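Local atomic coordinates of FMN-dependent nitronate monooxygenase (PDB entry 5LSM), a protein that probably oxidises propionate 3-nitronate to 3-oxopropanoate with molecular oxygen, using bound FMN as cofactor. Residues A[129-133]-A[134-138]; A[161-164]-A[165-169]. All coordinates share one frame; numbering follows the deposited sequence.

Contact 1 of 2, residues A[129-133]-A[134-138]. With FMN (flavin mononucleotide), chain I.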
loop_
_atom_site.group_PDB
_atom_site.type_symbol
_atom_site.label_atom_id
_atom_site.label_comp_id
_atom_site.label_asym_id
_atom_site.label_seq_id
_atom_site.Cartn_x
_atom_site.Cartn_y
_atom_site.Cartn_z
ATOM N N VAL A 129 22.805 10.817 10.688
ATOM C CA VAL A 129 22.121 11.928 10.071
ATOM C C VAL A 129 21.196 11.363 8.969
ATOM O O VAL A 129 21.637 10.642 8.056
ATOM C CB VAL A 129 23.139 12.876 9.412
ATOM C CG1 VAL A 129 22.435 13.978 8.634
ATOM C CG2 VAL A 129 24.079 13.465 10.449
ATOM N N SER A 130 19.910 11.647 9.086
ATOM C CA SER A 130 18.947 11.107 8.166
ATOM C C SER A 130 18.423 12.273 7.365
ATOM O O SER A 130 18.392 13.396 7.854
ATOM C CB SER A 130 17.812 10.384 8.914
ATOM O OG SER A 130 17.207 11.243 9.874
ATOM N N PHE A 131 18.028 12.002 6.127
ATOM C CA PHE A 131 17.501 13.031 5.244
ATOM C C PHE A 131 16.180 12.553 4.685
ATOM O O PHE A 131 16.012 11.362 4.442
ATOM C CB PHE A 131 18.484 13.323 4.097
ATOM C CG PHE A 131 19.670 14.114 4.521
ATOM C CD1 PHE A 131 19.530 15.437 4.894
ATOM C CD2 PHE A 131 20.905 13.518 4.645
ATOM C CE1 PHE A 131 20.611 16.163 5.348
ATOM C CE2 PHE A 131 21.999 14.252 5.062
ATOM C CZ PHE A 131 21.851 15.577 5.413
ATOM N N HIS A 132 15.235 13.482 4.553
ATOM C CA HIS A 132 14.013 13.283 3.765
ATOM C C HIS A 132 14.076 14.058 2.427
ATOM O O HIS A 132 14.556 15.201 2.375
ATOM C CB HIS A 132 12.812 13.764 4.583
ATOM C CG HIS A 132 11.620 12.871 4.500
ATOM N ND1 HIS A 132 11.683 11.521 4.752
ATOM C CD2 HIS A 132 10.316 13.149 4.267
ATOM C CE1 HIS A 132 10.474 11.001 4.668
ATOM N NE2 HIS A 132 9.627 11.964 4.354
ATOM N N PHE A 133 13.528 13.449 1.382
ATOM C CA PHE A 133 13.567 13.984 0.013
ATOM C C PHE A 133 14.978 13.926 -0.585
ATOM O O PHE A 133 15.434 14.890 -1.191
ATOM C CB PHE A 133 13.021 15.436 -0.078
ATOM C CG PHE A 133 11.793 15.691 0.748
ATOM C CD1 PHE A 133 10.666 14.917 0.598
ATOM C CD2 PHE A 133 11.765 16.726 1.666
ATOM C CE1 PHE A 133 9.545 15.134 1.384
ATOM C CE2 PHE A 133 10.661 16.935 2.472
ATOM C CZ PHE A 133 9.535 16.148 2.311
ATOM N N GLY A 134 15.655 12.792 -0.430
ATOM C CA GLY A 134 16.946 12.543 -1.103
ATOM C C GLY A 134 18.176 12.873 -0.255
ATOM O O GLY A 134 18.271 12.501 0.904
ATOM N N LEU A 135 19.135 13.550 -0.861
ATOM C CA LEU A 135 20.381 13.867 -0.204
ATOM C C LEU A 135 20.825 15.277 -0.543
ATOM O O LEU A 135 20.513 15.788 -1.612
ATOM C CB LEU A 135 21.465 12.880 -0.636
ATOM C CG LEU A 135 21.279 11.432 -0.189
ATOM C CD1 LEU A 135 22.288 10.544 -0.901
ATOM C CD2 LEU A 135 21.421 11.312 1.325
ATOM N N PRO A 136 21.600 15.896 0.351
ATOM C CA PRO A 136 22.258 17.166 0.022
ATOM C C PRO A 136 23.454 17.026 -0.964
ATOM O O PRO A 136 23.822 15.896 -1.360
ATOM C CB PRO A 136 22.720 17.670 1.388
ATOM C CG PRO A 136 22.919 16.433 2.205
ATOM C CD PRO A 136 21.965 15.391 1.690
ATOM N N ASP A 137 24.035 18.163 -1.368
ATOM C CA ASP A 137 25.193 18.187 -2.307
ATOM C C ASP A 137 26.374 17.386 -1.769
ATOM O O ASP A 137 26.540 17.255 -0.561
ATOM C CB ASP A 137 25.659 19.627 -2.574
ATOM N N GLU A 138 27.236 16.917 -2.663
ATOM C CA GLU A 138 28.314 16.021 -2.260
ATOM C C GLU A 138 29.194 16.603 -1.148
ATOM O O GLU A 138 29.592 15.868 -0.219
ATOM C CB GLU A 138 29.171 15.574 -3.452
ATOM C CG GLU A 138 29.740 14.169 -3.267
ATOM C CD GLU A 138 31.075 13.970 -3.955
ATOM O OE1 GLU A 138 31.157 14.216 -5.176
ATOM O OE2 GLU A 138 32.035 13.541 -3.279
HETATM N N1 FMN I . 10.125 11.656 8.274
HETATM C C2 FMN I . 11.165 12.534 8.186
HETATM O O2 FMN I . 12.170 12.228 7.496
HETATM N N3 FMN I . 11.147 13.737 8.796
HETATM C C4 FMN I . 10.103 14.137 9.538
HETATM O O4 FMN I . 10.081 15.250 10.091
HETATM C C4A FMN I . 8.941 13.236 9.664
HETATM N N5 FMN I . 7.892 13.579 10.415
HETATM C C5A FMN I . 6.857 12.741 10.598
HETATM C C6 FMN I . 5.816 13.165 11.419
HETATM C C7 FMN I . 4.731 12.346 11.658
HETATM C C7M FMN I . 3.619 12.868 12.531
HETATM C C8 FMN I . 4.680 10.998 11.022
HETATM C C8M FMN I . 3.484 10.106 11.274
HETATM C C9 FMN I . 5.724 10.567 10.191
HETATM C C9A FMN I . 6.830 11.398 9.945
HETATM N N10 FMN I . 7.952 11.010 9.148
HETATM C C10 FMN I . 9.009 11.932 8.986
HETATM C "C1'" FMN I . 8.015 9.722 8.433
HETATM C "C2'" FMN I . 8.609 8.626 9.301
HETATM O "O2'" FMN I . 10.043 8.751 9.295
HETATM C "C3'" FMN I . 8.204 7.235 8.791
HETATM O "O3'" FMN I . 8.394 7.169 7.374
HETATM C "C4'" FMN I . 6.744 6.869 9.063
HETATM O "O4'" FMN I . 6.256 7.369 10.314
HETATM C "C5'" FMN I . 6.621 5.354 9.014
HETATM O "O5'" FMN I . 5.259 4.937 9.070
HETATM P P FMN I . 4.431 4.760 10.438
HETATM O O1P FMN I . 5.399 4.294 11.503
HETATM O O2P FMN I . 3.396 3.732 10.062
HETATM O O3P FMN I . 3.906 6.134 10.660
#

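Contact 2 of 2, residues A[161-164]-A[165-169]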
loop_
_atom_site.group_PDB
_atom_site.type_symbol
_atom_site.label_atom_id
_atom_site.label_comp_id
_atom_site.label_asym_id
_atom_site.label_seq_id
_atom_site.Cartn_x
_atom_site.Cartn_y
_atom_site.Cartn_z
ATOM N N ALA A 161 16.218 3.983 -4.310
ATOM C CA ALA A 161 17.145 3.249 -3.467
ATOM C C ALA A 161 18.529 3.118 -4.149
ATOM O O ALA A 161 19.571 3.231 -3.498
ATOM C CB ALA A 161 16.573 1.886 -3.133
ATOM N N LEU A 162 18.527 2.908 -5.462
ATOM C CA LEU A 162 19.759 2.761 -6.203
ATOM C C LEU A 162 20.486 4.097 -6.303
ATOM O O LEU A 162 21.724 4.145 -6.336
ATOM C CB LEU A 162 19.481 2.211 -7.596
ATOM C CG LEU A 162 19.083 0.735 -7.631
ATOM C CD1 LEU A 162 18.335 0.385 -8.908
ATOM C CD2 LEU A 162 20.307 -0.143 -7.480
ATOM N N TRP A 163 19.718 5.177 -6.374
ATOM C CA TRP A 163 20.293 6.512 -6.407
ATOM C C TRP A 163 20.985 6.807 -5.085
ATOM O O TRP A 163 22.068 7.364 -5.067
ATOM C CB TRP A 163 19.224 7.567 -6.668
ATOM C CG TRP A 163 19.803 8.951 -6.868
ATOM C CD1 TRP A 163 20.320 9.454 -8.017
ATOM C CD2 TRP A 163 19.913 9.993 -5.890
ATOM N NE1 TRP A 163 20.742 10.738 -7.822
ATOM C CE2 TRP A 163 20.499 11.098 -6.527
ATOM C CE3 TRP A 163 19.592 10.092 -4.539
ATOM C CZ2 TRP A 163 20.741 12.299 -5.871
ATOM C CZ3 TRP A 163 19.831 11.294 -3.881
ATOM C CH2 TRP A 163 20.409 12.375 -4.545
ATOM N N LEU A 164 20.345 6.428 -3.984
ATOM C CA LEU A 164 20.900 6.646 -2.664
ATOM C C LEU A 164 22.179 5.817 -2.401
ATOM O O LEU A 164 23.160 6.326 -1.855
ATOM C CB LEU A 164 19.851 6.358 -1.600
ATOM C CG LEU A 164 18.662 7.306 -1.628
ATOM C CD1 LEU A 164 17.550 6.814 -0.717
ATOM C CD2 LEU A 164 19.094 8.700 -1.221
ATOM N N GLU A 165 22.167 4.554 -2.800
ATOM C CA GLU A 165 23.349 3.723 -2.679
ATOM C C GLU A 165 24.506 4.336 -3.449
ATOM O O GLU A 165 25.599 4.523 -2.910
ATOM C CB GLU A 165 23.067 2.337 -3.210
ATOM C CG GLU A 165 24.132 1.316 -2.861
ATOM C CD GLU A 165 23.773 -0.063 -3.362
ATOM O OE1 GLU A 165 23.337 -0.165 -4.531
ATOM O OE2 GLU A 165 23.890 -1.034 -2.580
ATOM N N ALA A 166 24.219 4.722 -4.687
ATOM C CA ALA A 166 25.219 5.251 -5.616
ATOM C C ALA A 166 25.858 6.536 -5.095
ATOM O O ALA A 166 26.999 6.817 -5.383
ATOM C CB ALA A 166 24.575 5.500 -6.979
ATOM N N ARG A 167 25.108 7.300 -4.318
ATOM C CA ARG A 167 25.579 8.551 -3.764
ATOM C C ARG A 167 26.084 8.387 -2.325
ATOM O O ARG A 167 26.264 9.363 -1.617
ATOM C CB ARG A 167 24.448 9.586 -3.809
ATOM C CG ARG A 167 24.031 9.997 -5.218
ATOM C CD ARG A 167 24.009 11.512 -5.353
ATOM N NE ARG A 167 25.201 12.110 -4.735
ATOM C CZ ARG A 167 25.225 13.247 -4.037
ATOM N NH1 ARG A 167 24.129 13.977 -3.856
ATOM N NH2 ARG A 167 26.367 13.654 -3.509
ATOM N N GLY A 168 26.317 7.155 -1.895
ATOM C CA GLY A 168 27.081 6.907 -0.684
ATOM C C GLY A 168 26.280 6.716 0.596
ATOM O O GLY A 168 26.862 6.671 1.676
ATOM N N ALA A 169 24.963 6.546 0.502
ATOM C CA ALA A 169 24.163 6.328 1.711
ATOM C C ALA A 169 24.688 5.095 2.428
ATOM O O ALA A 169 25.224 4.201 1.797
ATOM C CB ALA A 169 22.693 6.164 1.381
HETATM O O HOH W 1 23.232 1.933 -6.768
#

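Contact 1 of 2, residues A[129-133]-A[134-138]
P136 sets the CD-CG edge of its ring on one face of the F131 phenyl ring: CD of P136 stands 3.5 Å from the centroid of the F131 ring and 11° off the ring normal, a CH-pi contact almost over the centre. CG of P136 rests beside it, 3.5 Å from CZ of F131, so two ring carbons of the proline press on one aromatic face. CD2 of L135 reaches CD2 of F131 at 4.0 Å, its side chain crossing the phenylalanine at about a right angle. Nearer the backbone, CB of F131 meets the carbonyl O of G134 at 3.3 Å, and that oxygen is hydrogen-bonded to the hydroxyl of S153. F131 CG lies anti to its carbonyl carbon (chi1 -75°), which turns the ring toward the chain as it doubles back after the strand. The return runs through F133 and G134, both with positive phi; a side chain at G134 would collide with the carbonyl of F133. Further out, Y113 meets the F131 ring edge-to-face, while I144 and L141 of helix 138-145 pack on F131 and P136 respectively. H132, adjacent on the strand, points the other way, and O2 of the flavin lies over one face of its imidazole, with ND1 of H132 2.9 Å from O2 of FMN. H132 NE2 is hydrogen-bonded to the carbonyl O of H182. F131 thus serves the packing side of strand 128-132 and H132 the flavin side, where S130 holds the FMN-binding N69, at the C-terminal strand end where TIM-barrel flavoproteins bind FMN.

Contact 2 of 2, residues A[161-164]-A[165-169]
With chi1 at -173° W163 swings its indole along the helix toward the chain of R167, which bends at chi2 (-129°) and chi3; the two side chains, one helical turn apart, run side by side in the same direction. It is the aliphatic part of R167 that touches: CD lies over one indole face, offset toward the rim, 3.4 Å from CZ2 of W163, and makes a CH-pi contact with the six-membered ring. The guanidinium plane stands 79° from the ring, with CH2 of W163 at its edge, so the charged group is not stacked on the indole. Replacing W163 by alanine is likely to strip the indole face from the R167 methylenes and leave that part of the chain less firmly placed. Beneath these side chains the helix bonds continue, E165 N to A161 O at 3.0 Å and A166 N to L162 O at 3.0 Å, whereas R167 N makes only weak bonds to the carbonyls of W163 and L164. A water donates to both L162 O, at 2.7 Å, and E165 OE1, at 3.1 Å, linking the helix backbone to that carboxylate; its other oxygen, OE2, accepts from the backbone N of E209. Phi turns positive at G168 as the helix ends: A169 N bonds to L164 O at 3.0 Å and G168 N to E165 O at 2.9 Å. A169 points back toward the helix, its CB 4.1 Å from CB of L164. This is a Schellman motif with G168 as C-prime residue, ending helix 158-166 of a beta-alpha-beta unit before strand 171-175.

Contacts 1 and 2 follow each other along the chain and touch in space, their centres 10 Å apart. Contact 1 is buried and joins a barrel strand to the loop after it, chiefly by aromatic and proline packing, with H132 facing the flavin. Contact 2 is only partly buried; it closes the helix that follows the next strand, and backbone hydrogen bonds, a water and an arginine laid along an indole dominate its chemistry. Between them, P136 O receives a probable hydrogen bond from R167 NH1 at 3.2 Å, while L135 packs on both L164 and R167. The loop after strand 128-132 therefore meets the C-terminal part of helix 158-166.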